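Local coordinates for protein suppressor of fused homolog (Drosophila melanogaster, PDB 6LPH) that probably binds DNA-binding transcription factors and sequesters them, the chain here being the N-terminal part of the longer protein, at residues R107-E112 against V231-R236; Q171-A176 against C194-V199. All coordinates share one frame; numbering follows the deposited sequence.

Contact 1: residues R107-E112 against V231-R236; sequences RLAKTE and VTNMDR
Arg107 and Ala109 grip Thr232 between them, a single beta bridge that pairs Leu108 with Thr232 at the C-terminal end of strand 97-109, where the loop segment 231-236 comes alongside in roughly the same direction. Thr232 N donates to Arg107 O at 2.8 Å, and Thr232 O takes the amide of Ala109 at 2.9 Å. The second bond is almost perfectly straight, with 178° at the hydrogen. Both backbone groups of Thr232 are thus used on the one strand, the pattern of a parallel bridge.

Arg107 is worth following outward. Its CB rests against Val231, 4.0 Å from CG2. With CG anti to the carbonyl carbon (chi1 -64°) and the chain extended on to NE, CG and CD carry the guanidinium away from the loop, the side chain touching Trp229 and His73 on its way. There NE reaches Gln195, NH1 meets His71, and NH2 bonds to Gln180 and makes a salt bridge to Asp178. Every nitrogen of the buried group therefore has a partner, which should hold its plane from turning.

Val231 supplies the apolar cover on one side of the bridge. Its CG1 lies over the backbone of Ala109, 3.5 Å from N, and also touches the methyl CB, while CG2 leans on Arg107. Leu108 points its CB the other way, yet its CD1 bends back to meet Met234 CG at 3.8 Å, the two side chains crossing at about a right angle beside Trp131 of helix 131-146.

Beyond the bridge, a water donates to Ala109 O and accepts from Met234 N. A type I beta turn follows from Asn233 to Arg236, closed by Arg236 N on Asn233 O; inside it Asn233 adds an Asx turn, its OD1 taking Asp235 N at 3.0 Å from above the carbonyl plane, 63° out of it.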
ATOM      1  N   ARG A 107      -3.687   3.179  -1.336  1.00 10.61           N
ATOM      2  CA  ARG A 107      -4.423   4.452  -1.214  1.00 10.63           C
ATOM      3  C   ARG A 107      -5.708   4.209  -0.454  1.00 11.11           C
ATOM      4  O   ARG A 107      -6.576   3.414  -0.870  1.00 12.31           O
ATOM      5  CB  ARG A 107      -4.700   5.077  -2.562  1.00 10.56           C
ATOM      6  CG  ARG A 107      -3.382   5.469  -3.288  1.00 11.12           C
ATOM      7  CD  ARG A 107      -3.651   6.115  -4.625  1.00 10.74           C
ATOM      8  NE  ARG A 107      -2.396   6.343  -5.357  1.00 11.22           N
ATOM      9  CZ  ARG A 107      -1.610   7.413  -5.189  1.00 12.03           C
ATOM     10  NH1 ARG A 107      -1.974   8.399  -4.331  1.00 11.10           N
ATOM     11  NH2 ARG A 107      -0.486   7.543  -5.909  1.00 11.85           N
ATOM     12  N   LEU A 108      -5.839   4.893   0.659  1.00 11.16           N
ATOM     13  CA  LEU A 108      -6.971   4.607   1.556  1.00 11.28           C
ATOM     14  C   LEU A 108      -7.897   5.827   1.747  1.00 11.96           C
ATOM     15  O   LEU A 108      -7.474   6.862   2.268  1.00 11.36           O
ATOM     16  CB  LEU A 108      -6.442   4.081   2.880  1.00 11.32           C
ATOM     17  CG  LEU A 108      -7.500   3.946   4.007  1.00 13.61           C
ATOM     18  CD1 LEU A 108      -8.533   2.887   3.659  1.00 12.98           C
ATOM     19  CD2 LEU A 108      -6.803   3.625   5.335  1.00 13.33           C
ATOM     20  N   ALA A 109      -9.157   5.691   1.327  1.00 12.92           N
ATOM     21  CA  ALA A 109     -10.123   6.791   1.384  1.00 14.53           C
ATOM     22  C   ALA A 109     -10.356   7.216   2.828  1.00 16.91           C
ATOM     23  O   ALA A 109     -10.451   6.379   3.732  1.00 16.82           O
ATOM     24  CB  ALA A 109     -11.449   6.393   0.715  1.00 14.61           C
ATOM     25  N   LYS A 110     -10.392   8.527   3.045  1.00 19.07           N
ATOM     26  CA  LYS A 110     -10.701   9.057   4.354  1.00 21.34           C
ATOM     27  C   LYS A 110     -12.152   8.763   4.591  1.00 25.79           C
ATOM     28  O   LYS A 110     -12.966   8.841   3.670  1.00 29.13           O
ATOM     29  CB  LYS A 110     -10.430  10.571   4.433  1.00 21.60           C
ATOM     30  CG  LYS A 110      -8.952  10.916   4.231  1.00 19.25           C
ATOM     31  CD  LYS A 110      -8.650  12.321   4.695  1.00 24.46           C
ATOM     32  CE  LYS A 110      -7.248  12.709   4.250  1.00 26.04           C
ATOM     33  NZ  LYS A 110      -6.949  14.138   4.552  1.00 32.17           N
ATOM     34  N   THR A 111     -12.474   8.411   5.823  1.00 24.64           N
ATOM     35  CA  THR A 111     -13.844   8.107   6.203  1.00 31.11           C
ATOM     36  C   THR A 111     -14.653   9.407   6.360  1.00 36.60           C
ATOM     37  O   THR A 111     -14.075  10.497   6.394  1.00 32.90           O
ATOM     38  CB  THR A 111     -13.851   7.344   7.531  1.00 34.39           C
ATOM     39  OG1 THR A 111     -13.185   8.133   8.525  1.00 36.84           O
ATOM     40  CG2 THR A 111     -13.138   6.000   7.385  1.00 30.39           C
ATOM     41  N   GLU A 112     -15.980   9.298   6.455  1.00 40.59           N
ATOM     42  CA  GLU A 112     -16.817  10.480   6.706  1.00 44.41           C
ATOM     43  C   GLU A 112     -16.427  11.159   8.016  1.00 44.31           C
ATOM     44  O   GLU A 112     -16.335  12.393   8.083  1.00 49.96           O
ATOM     45  CB  GLU A 112     -18.316  10.144   6.685  1.00 50.32           C
ATOM     46  CG  GLU A 112     -18.954  10.277   5.305  1.00 63.66           C
ATOM     47  CD  GLU A 112     -18.505   9.194   4.329  1.00 69.63           C
ATOM     48  OE1 GLU A 112     -17.855   9.526   3.304  1.00 57.56           O
ATOM     49  OE2 GLU A 112     -18.795   8.003   4.593  1.00 76.68           O
ATOM     50  N   VAL A 231      -8.390   4.413  -5.492  1.00 13.14           N
ATOM     51  CA  VAL A 231      -8.371   4.554  -4.058  1.00 12.00           C
ATOM     52  C   VAL A 231      -9.283   3.483  -3.464  1.00 11.79           C
ATOM     53  O   VAL A 231     -10.408   3.273  -3.935  1.00 12.57           O
ATOM     54  CB  VAL A 231      -8.841   5.967  -3.648  1.00 13.74           C
ATOM     55  CG1 VAL A 231      -9.063   6.071  -2.127  1.00 12.53           C
ATOM     56  CG2 VAL A 231      -7.832   7.008  -4.145  1.00 13.11           C
ATOM     57  N   THR A 232      -8.795   2.811  -2.435  1.00 10.50           N
ATOM     58  CA  THR A 232      -9.628   1.829  -1.712  1.00 11.40           C
ATOM     59  C   THR A 232     -10.479   2.474  -0.612  1.00 11.94           C
ATOM     60  O   THR A 232      -9.934   3.148   0.268  1.00 11.42           O
ATOM     61  CB  THR A 232      -8.734   0.767  -1.062  1.00 11.03           C
ATOM     62  OG1 THR A 232      -7.972   0.119  -2.081  1.00 10.85           O
ATOM     63  CG2 THR A 232      -9.569  -0.273  -0.269  1.00 10.93           C
ATOM     64  N   ASN A 233     -11.809   2.257  -0.675  1.00 12.71           N
ATOM     65  CA  ASN A 233     -12.740   2.735   0.342  1.00 13.35           C
ATOM     66  C   ASN A 233     -13.280   1.519   1.120  1.00 14.36           C
ATOM     67  O   ASN A 233     -14.053   0.737   0.579  1.00 14.88           O
ATOM     68  CB  ASN A 233     -13.901   3.532  -0.303  1.00 14.84           C
ATOM     69  CG  ASN A 233     -15.046   3.777   0.667  1.00 19.52           C
ATOM     70  OD1 ASN A 233     -14.870   3.745   1.886  1.00 16.09           O
ATOM     71  ND2 ASN A 233     -16.255   3.994   0.117  1.00 26.01           N
ATOM     72  N   MET A 234     -12.840   1.340   2.361  1.00 14.12           N
ATOM     73  CA  MET A 234     -13.201   0.125   3.141  1.00 14.71           C
ATOM     74  C   MET A 234     -14.699   0.016   3.435  1.00 15.79           C
ATOM     75  O   MET A 234     -15.186  -1.066   3.773  1.00 17.22           O
ATOM     76  CB  MET A 234     -12.379   0.025   4.434  1.00 15.26           C
ATOM     77  CG  MET A 234     -10.858  -0.022   4.181  1.00 15.55           C
ATOM     78  SD  MET A 234     -10.323  -1.467   3.193  1.00 17.34           S
ATOM     79  CE  MET A 234     -10.751  -2.774   4.345  1.00 15.76           C
ATOM     80  N   ASP A 235     -15.413   1.127   3.282  1.00 15.54           N
ATOM     81  CA  ASP A 235     -16.852   1.173   3.537  1.00 16.55           C
ATOM     82  C   ASP A 235     -17.660   1.005   2.251  1.00 18.02           C
ATOM     83  O   ASP A 235     -18.885   1.178   2.267  1.00 21.33           O
ATOM     84  CB  ASP A 235     -17.237   2.524   4.185  1.00 21.38           C
ATOM     85  CG  ASP A 235     -16.562   2.743   5.519  1.00 24.42           C
ATOM     86  OD1 ASP A 235     -16.537   1.794   6.340  1.00 31.86           O
ATOM     87  OD2 ASP A 235     -16.066   3.866   5.760  1.00 33.02           O
ATOM     88  N   ARG A 236     -16.991   0.692   1.142  1.00 17.07           N
ATOM     89  CA  ARG A 236     -17.718   0.506  -0.127  1.00 19.20           C
ATOM     90  C   ARG A 236     -18.779  -0.583  -0.002  1.00 19.69           C
ATOM     91  O   ARG A 236     -18.510  -1.667   0.514  1.00 20.87           O
ATOM     92  CB  ARG A 236     -16.784   0.149  -1.289  1.00 18.81           C
ATOM     93  CG  ARG A 236     -17.333   0.724  -2.557  1.00 22.09           C
ATOM     94  CD  ARG A 236     -16.818   0.228  -3.889  1.00 16.60           C
ATOM     95  NE  ARG A 236     -15.524  -0.454  -3.980  1.00 13.65           N
ATOM     96  CZ  ARG A 236     -15.358  -1.515  -4.785  1.00 15.19           C
ATOM     97  NH1 ARG A 236     -14.185  -2.128  -4.922  1.00 12.81           N
ATOM     98  NH2 ARG A 236     -16.409  -1.987  -5.463  1.00 14.96           N
TER
HETATM   99  O   HOH W   1      -5.651   1.308  -3.168  1.00 11.18           O
HETATM  100  O   HOH W   2     -11.822   3.836   3.779  1.00 15.81           O

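Contact 2: residues Q171-A176 against C194-V199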
ATOM      1  N   GLN A 171     -11.979  -7.888   1.018  1.00 14.70           N
ATOM      2  CA  GLN A 171     -11.236  -9.038   1.576  1.00 15.03           C
ATOM      3  C   GLN A 171     -10.127  -9.555   0.698  1.00 13.00           C
ATOM      4  O   GLN A 171      -9.518 -10.575   1.038  1.00 13.80           O
ATOM      5  CB  GLN A 171     -12.096 -10.301   1.654  1.00 19.95           C
ATOM      6  CG  GLN A 171     -13.549 -10.148   1.915  1.00 24.58           C
ATOM      7  CD  GLN A 171     -13.717  -9.906   3.341  1.00 24.53           C
ATOM      8  OE1 GLN A 171     -13.238  -8.899   3.816  1.00 27.91           O
ATOM      9  NE2 GLN A 171     -14.335 -10.840   4.059  1.00 33.42           N
ATOM     10  N   ASN A 172      -9.919  -8.930  -0.453  1.00 11.83           N
ATOM     11  CA  ASN A 172      -8.969  -9.432  -1.443  1.00 11.32           C
ATOM     12  C   ASN A 172      -8.359  -8.252  -2.135  1.00 11.27           C
ATOM     13  O   ASN A 172      -8.801  -7.100  -1.919  1.00 10.91           O
ATOM     14  CB  ASN A 172      -9.694 -10.352  -2.456  1.00 12.33           C
ATOM     15  CG  ASN A 172     -10.300 -11.591  -1.795  1.00 14.67           C
ATOM     16  OD1 ASN A 172     -11.520 -11.667  -1.586  1.00 20.08           O
ATOM     17  ND2 ASN A 172      -9.473 -12.544  -1.456  1.00 11.45           N
ATOM     18  N   LEU A 173      -7.320  -8.507  -2.943  1.00 11.42           N
ATOM     19  CA  LEU A 173      -6.511  -7.431  -3.475  1.00 12.17           C
ATOM     20  C   LEU A 173      -6.284  -7.618  -4.934  1.00 11.94           C
ATOM     21  O   LEU A 173      -6.136  -8.748  -5.385  1.00 14.03           O
ATOM     22  CB  LEU A 173      -5.112  -7.424  -2.816  1.00 13.54           C
ATOM     23  CG  LEU A 173      -5.217  -7.305  -1.291  1.00 16.13           C
ATOM     24  CD1 LEU A 173      -3.933  -7.750  -0.629  1.00 16.99           C
ATOM     25  CD2 LEU A 173      -5.615  -5.872  -0.936  1.00 14.61           C
ATOM     26  N   LEU A 174      -6.249  -6.516  -5.680  1.00 11.58           N
ATOM     27  CA  LEU A 174      -5.660  -6.533  -7.048  1.00 11.69           C
ATOM     28  C   LEU A 174      -4.460  -5.653  -7.003  1.00 12.69           C
ATOM     29  O   LEU A 174      -4.346  -4.844  -6.088  1.00 12.48           O
ATOM     30  CB  LEU A 174      -6.622  -6.026  -8.151  1.00 10.86           C
ATOM     31  CG  LEU A 174      -7.961  -6.759  -8.256  1.00 12.25           C
ATOM     32  CD1 LEU A 174      -8.823  -6.244  -9.431  1.00 12.90           C
ATOM     33  CD2 LEU A 174      -7.681  -8.254  -8.376  1.00 13.83           C
ATOM     34  N   VAL A 175      -3.575  -5.804  -8.005  1.00 14.96           N
ATOM     35  CA  VAL A 175      -2.328  -5.042  -8.093  1.00 15.43           C
ATOM     36  C   VAL A 175      -2.328  -4.147  -9.335  1.00 14.80           C
ATOM     37  O   VAL A 175      -2.515  -4.612 -10.457  1.00 14.60           O
ATOM     38  CB  VAL A 175      -1.080  -5.958  -8.111  1.00 16.10           C
ATOM     39  CG1 VAL A 175       0.215  -5.127  -8.163  1.00 15.17           C
ATOM     40  CG2 VAL A 175      -1.081  -6.869  -6.888  1.00 15.83           C
ATOM     41  N   ALA A 176      -2.161  -2.845  -9.105  1.00 14.73           N
ATOM     42  CA  ALA A 176      -2.126  -1.857 -10.181  1.00 14.06           C
ATOM     43  C   ALA A 176      -0.810  -1.108 -10.127  1.00 14.03           C
ATOM     44  O   ALA A 176      -0.094  -1.172  -9.114  1.00 13.06           O
ATOM     45  CB  ALA A 176      -3.306  -0.879 -10.048  1.00 15.63           C
ATOM     46  N   CYS A 194       3.991  -0.993  -6.906  1.00 12.96           N
ATOM     47  CA  CYS A 194       2.824  -1.843  -7.089  1.00 12.33           C
ATOM     48  C   CYS A 194       1.753  -1.427  -6.094  1.00 12.80           C
ATOM     49  O   CYS A 194       1.871  -1.672  -4.878  1.00 11.62           O
ATOM     50  CB  CYS A 194       3.194  -3.318  -6.887  1.00 14.13           C
ATOM     51  SG  CYS A 194       4.190  -3.902  -8.272  1.00 18.43           S
ATOM     52  N   GLN A 195       0.702  -0.797  -6.612  1.00 11.97           N
ATOM     53  CA  GLN A 195      -0.360  -0.316  -5.740  1.00 11.90           C
ATOM     54  C   GLN A 195      -1.394  -1.404  -5.517  1.00 12.88           C
ATOM     55  O   GLN A 195      -2.018  -1.932  -6.457  1.00 13.02           O
ATOM     56  CB  GLN A 195      -1.032   0.931  -6.305  1.00 12.47           C
ATOM     57  CG  GLN A 195      -2.079   1.531  -5.365  1.00 11.55           C
ATOM     58  CD  GLN A 195      -2.695   2.777  -5.942  1.00 12.30           C
ATOM     59  OE1 GLN A 195      -1.992   3.748  -6.262  1.00 13.49           O
ATOM     60  NE2 GLN A 195      -4.009   2.760  -6.103  1.00 11.97           N
ATOM     61  N   ILE A 196      -1.581  -1.714  -4.245  1.00 14.00           N
ATOM     62  CA  ILE A 196      -2.557  -2.693  -3.828  1.00 14.35           C
ATOM     63  C   ILE A 196      -3.936  -2.020  -3.834  1.00 13.07           C
ATOM     64  O   ILE A 196      -4.065  -0.853  -3.433  1.00 13.02           O
ATOM     65  CB  ILE A 196      -2.098  -3.271  -2.465  1.00 19.60           C
ATOM     66  CG1 ILE A 196      -1.247  -4.527  -2.681  1.00 21.15           C
ATOM     67  CG2 ILE A 196      -3.227  -3.776  -1.613  1.00 22.81           C
ATOM     68  CD1 ILE A 196      -0.347  -4.517  -3.867  1.00 22.91           C
ATOM     69  N   VAL A 197      -4.955  -2.733  -4.329  1.00 13.49           N
ATOM     70  CA  VAL A 197      -6.347  -2.204  -4.399  1.00 12.35           C
ATOM     71  C   VAL A 197      -7.290  -3.219  -3.770  1.00 11.34           C
ATOM     72  O   VAL A 197      -7.345  -4.351  -4.222  1.00 11.11           O
ATOM     73  CB  VAL A 197      -6.790  -1.933  -5.865  1.00 12.00           C
ATOM     74  CG1 VAL A 197      -8.217  -1.357  -5.956  1.00 11.60           C
ATOM     75  CG2 VAL A 197      -5.819  -1.004  -6.548  1.00 11.89           C
ATOM     76  N   GLY A 198      -8.046  -2.813  -2.747  1.00 12.04           N
ATOM     77  CA  GLY A 198      -8.984  -3.740  -2.112  1.00 11.84           C
ATOM     78  C   GLY A 198     -10.182  -3.938  -3.027  1.00 11.80           C
ATOM     79  O   GLY A 198     -10.666  -2.985  -3.640  1.00 12.72           O
ATOM     80  N   VAL A 199     -10.657  -5.177  -3.126  1.00 13.14           N
ATOM     81  CA  VAL A 199     -11.764  -5.533  -4.014  1.00 13.21           C
ATOM     82  C   VAL A 199     -12.763  -6.516  -3.358  1.00 14.09           C
ATOM     83  O   VAL A 199     -12.438  -7.237  -2.378  1.00 14.48           O
ATOM     84  CB  VAL A 199     -11.288  -6.117  -5.383  1.00 13.11           C
ATOM     85  CG1 VAL A 199     -10.512  -5.072  -6.191  1.00 13.33           C
ATOM     86  CG2 VAL A 199     -10.452  -7.388  -5.203  1.00 12.28           C
TER
HETATM   87  O   HOH W   3     -13.167  -9.374  -1.058  1.00 20.56           O
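Leu173 lies across from Gly198 in this antiparallel hairpin, and with no side chain opposite, it leans diagonally onto Ile196. Its CG, anti to the carbonyl carbon (chi1 -57°), puts CD2 over toward Ile196 CG2. The two methyls are neighbours, but they are modelled too close to be taken literally, and the exact placing of the Ile196 side chain is doubtful. With Leu173 cut back to an alanine, Ile196 CG2 would probably lose its neighbour and a gap would open on this face, beside Leu162.

Val175 shares that face and splits its branches. CG1 packs on Cys194 CB at 3.7 Å, while CG2 turns to Ile196 CD1, so Ile196 faces two residues of the partner strand through different methyls.

On the other face, Leu174 and Val199 cross at about a right angle, Leu174 CG lying 3.7 Å from Val199 CG1. Helix 201-219 covers this side, with Ala207 against Leu174.

Between the faces, Leu174 and Val197 form a hydrogen-bonded pair. Leu174 N meets Val197 O at 2.8 Å, and Val197 N returns a bond to Leu174 O. Ala176 and Gln195 repeat the exchange. The chemistry is thus divided: the backbone groups facing each other are largely paired across the two strands, and the side-chain contacts between them are mainly hydrocarbon, while the amide of Gln195 leads away to Arg107 and Trp229.

How the contacts relate
Strands 97-109 and 189-199 are parallel neighbours in one sheet, and contact 1 is joined to contact 2 beside it, their centres about 13 Å apart. Arg107 NE lies 2.8 Å from Gln195 OE1, a probable hydrogen bond that ties the two strands through their side chains. Farther along, Thr232 OG1 comes 3.0 Å from Gly198 N, so the loop 231-236 bonds to strand 97-109 by its backbone and probably to strand 189-199 by its hydroxyl. That amide belongs to a non-hydrogen-bonded pair in contact 2, which makes it available to the loop. Along the chain, the hairpin is nested within the long excursion that contact 1 closes.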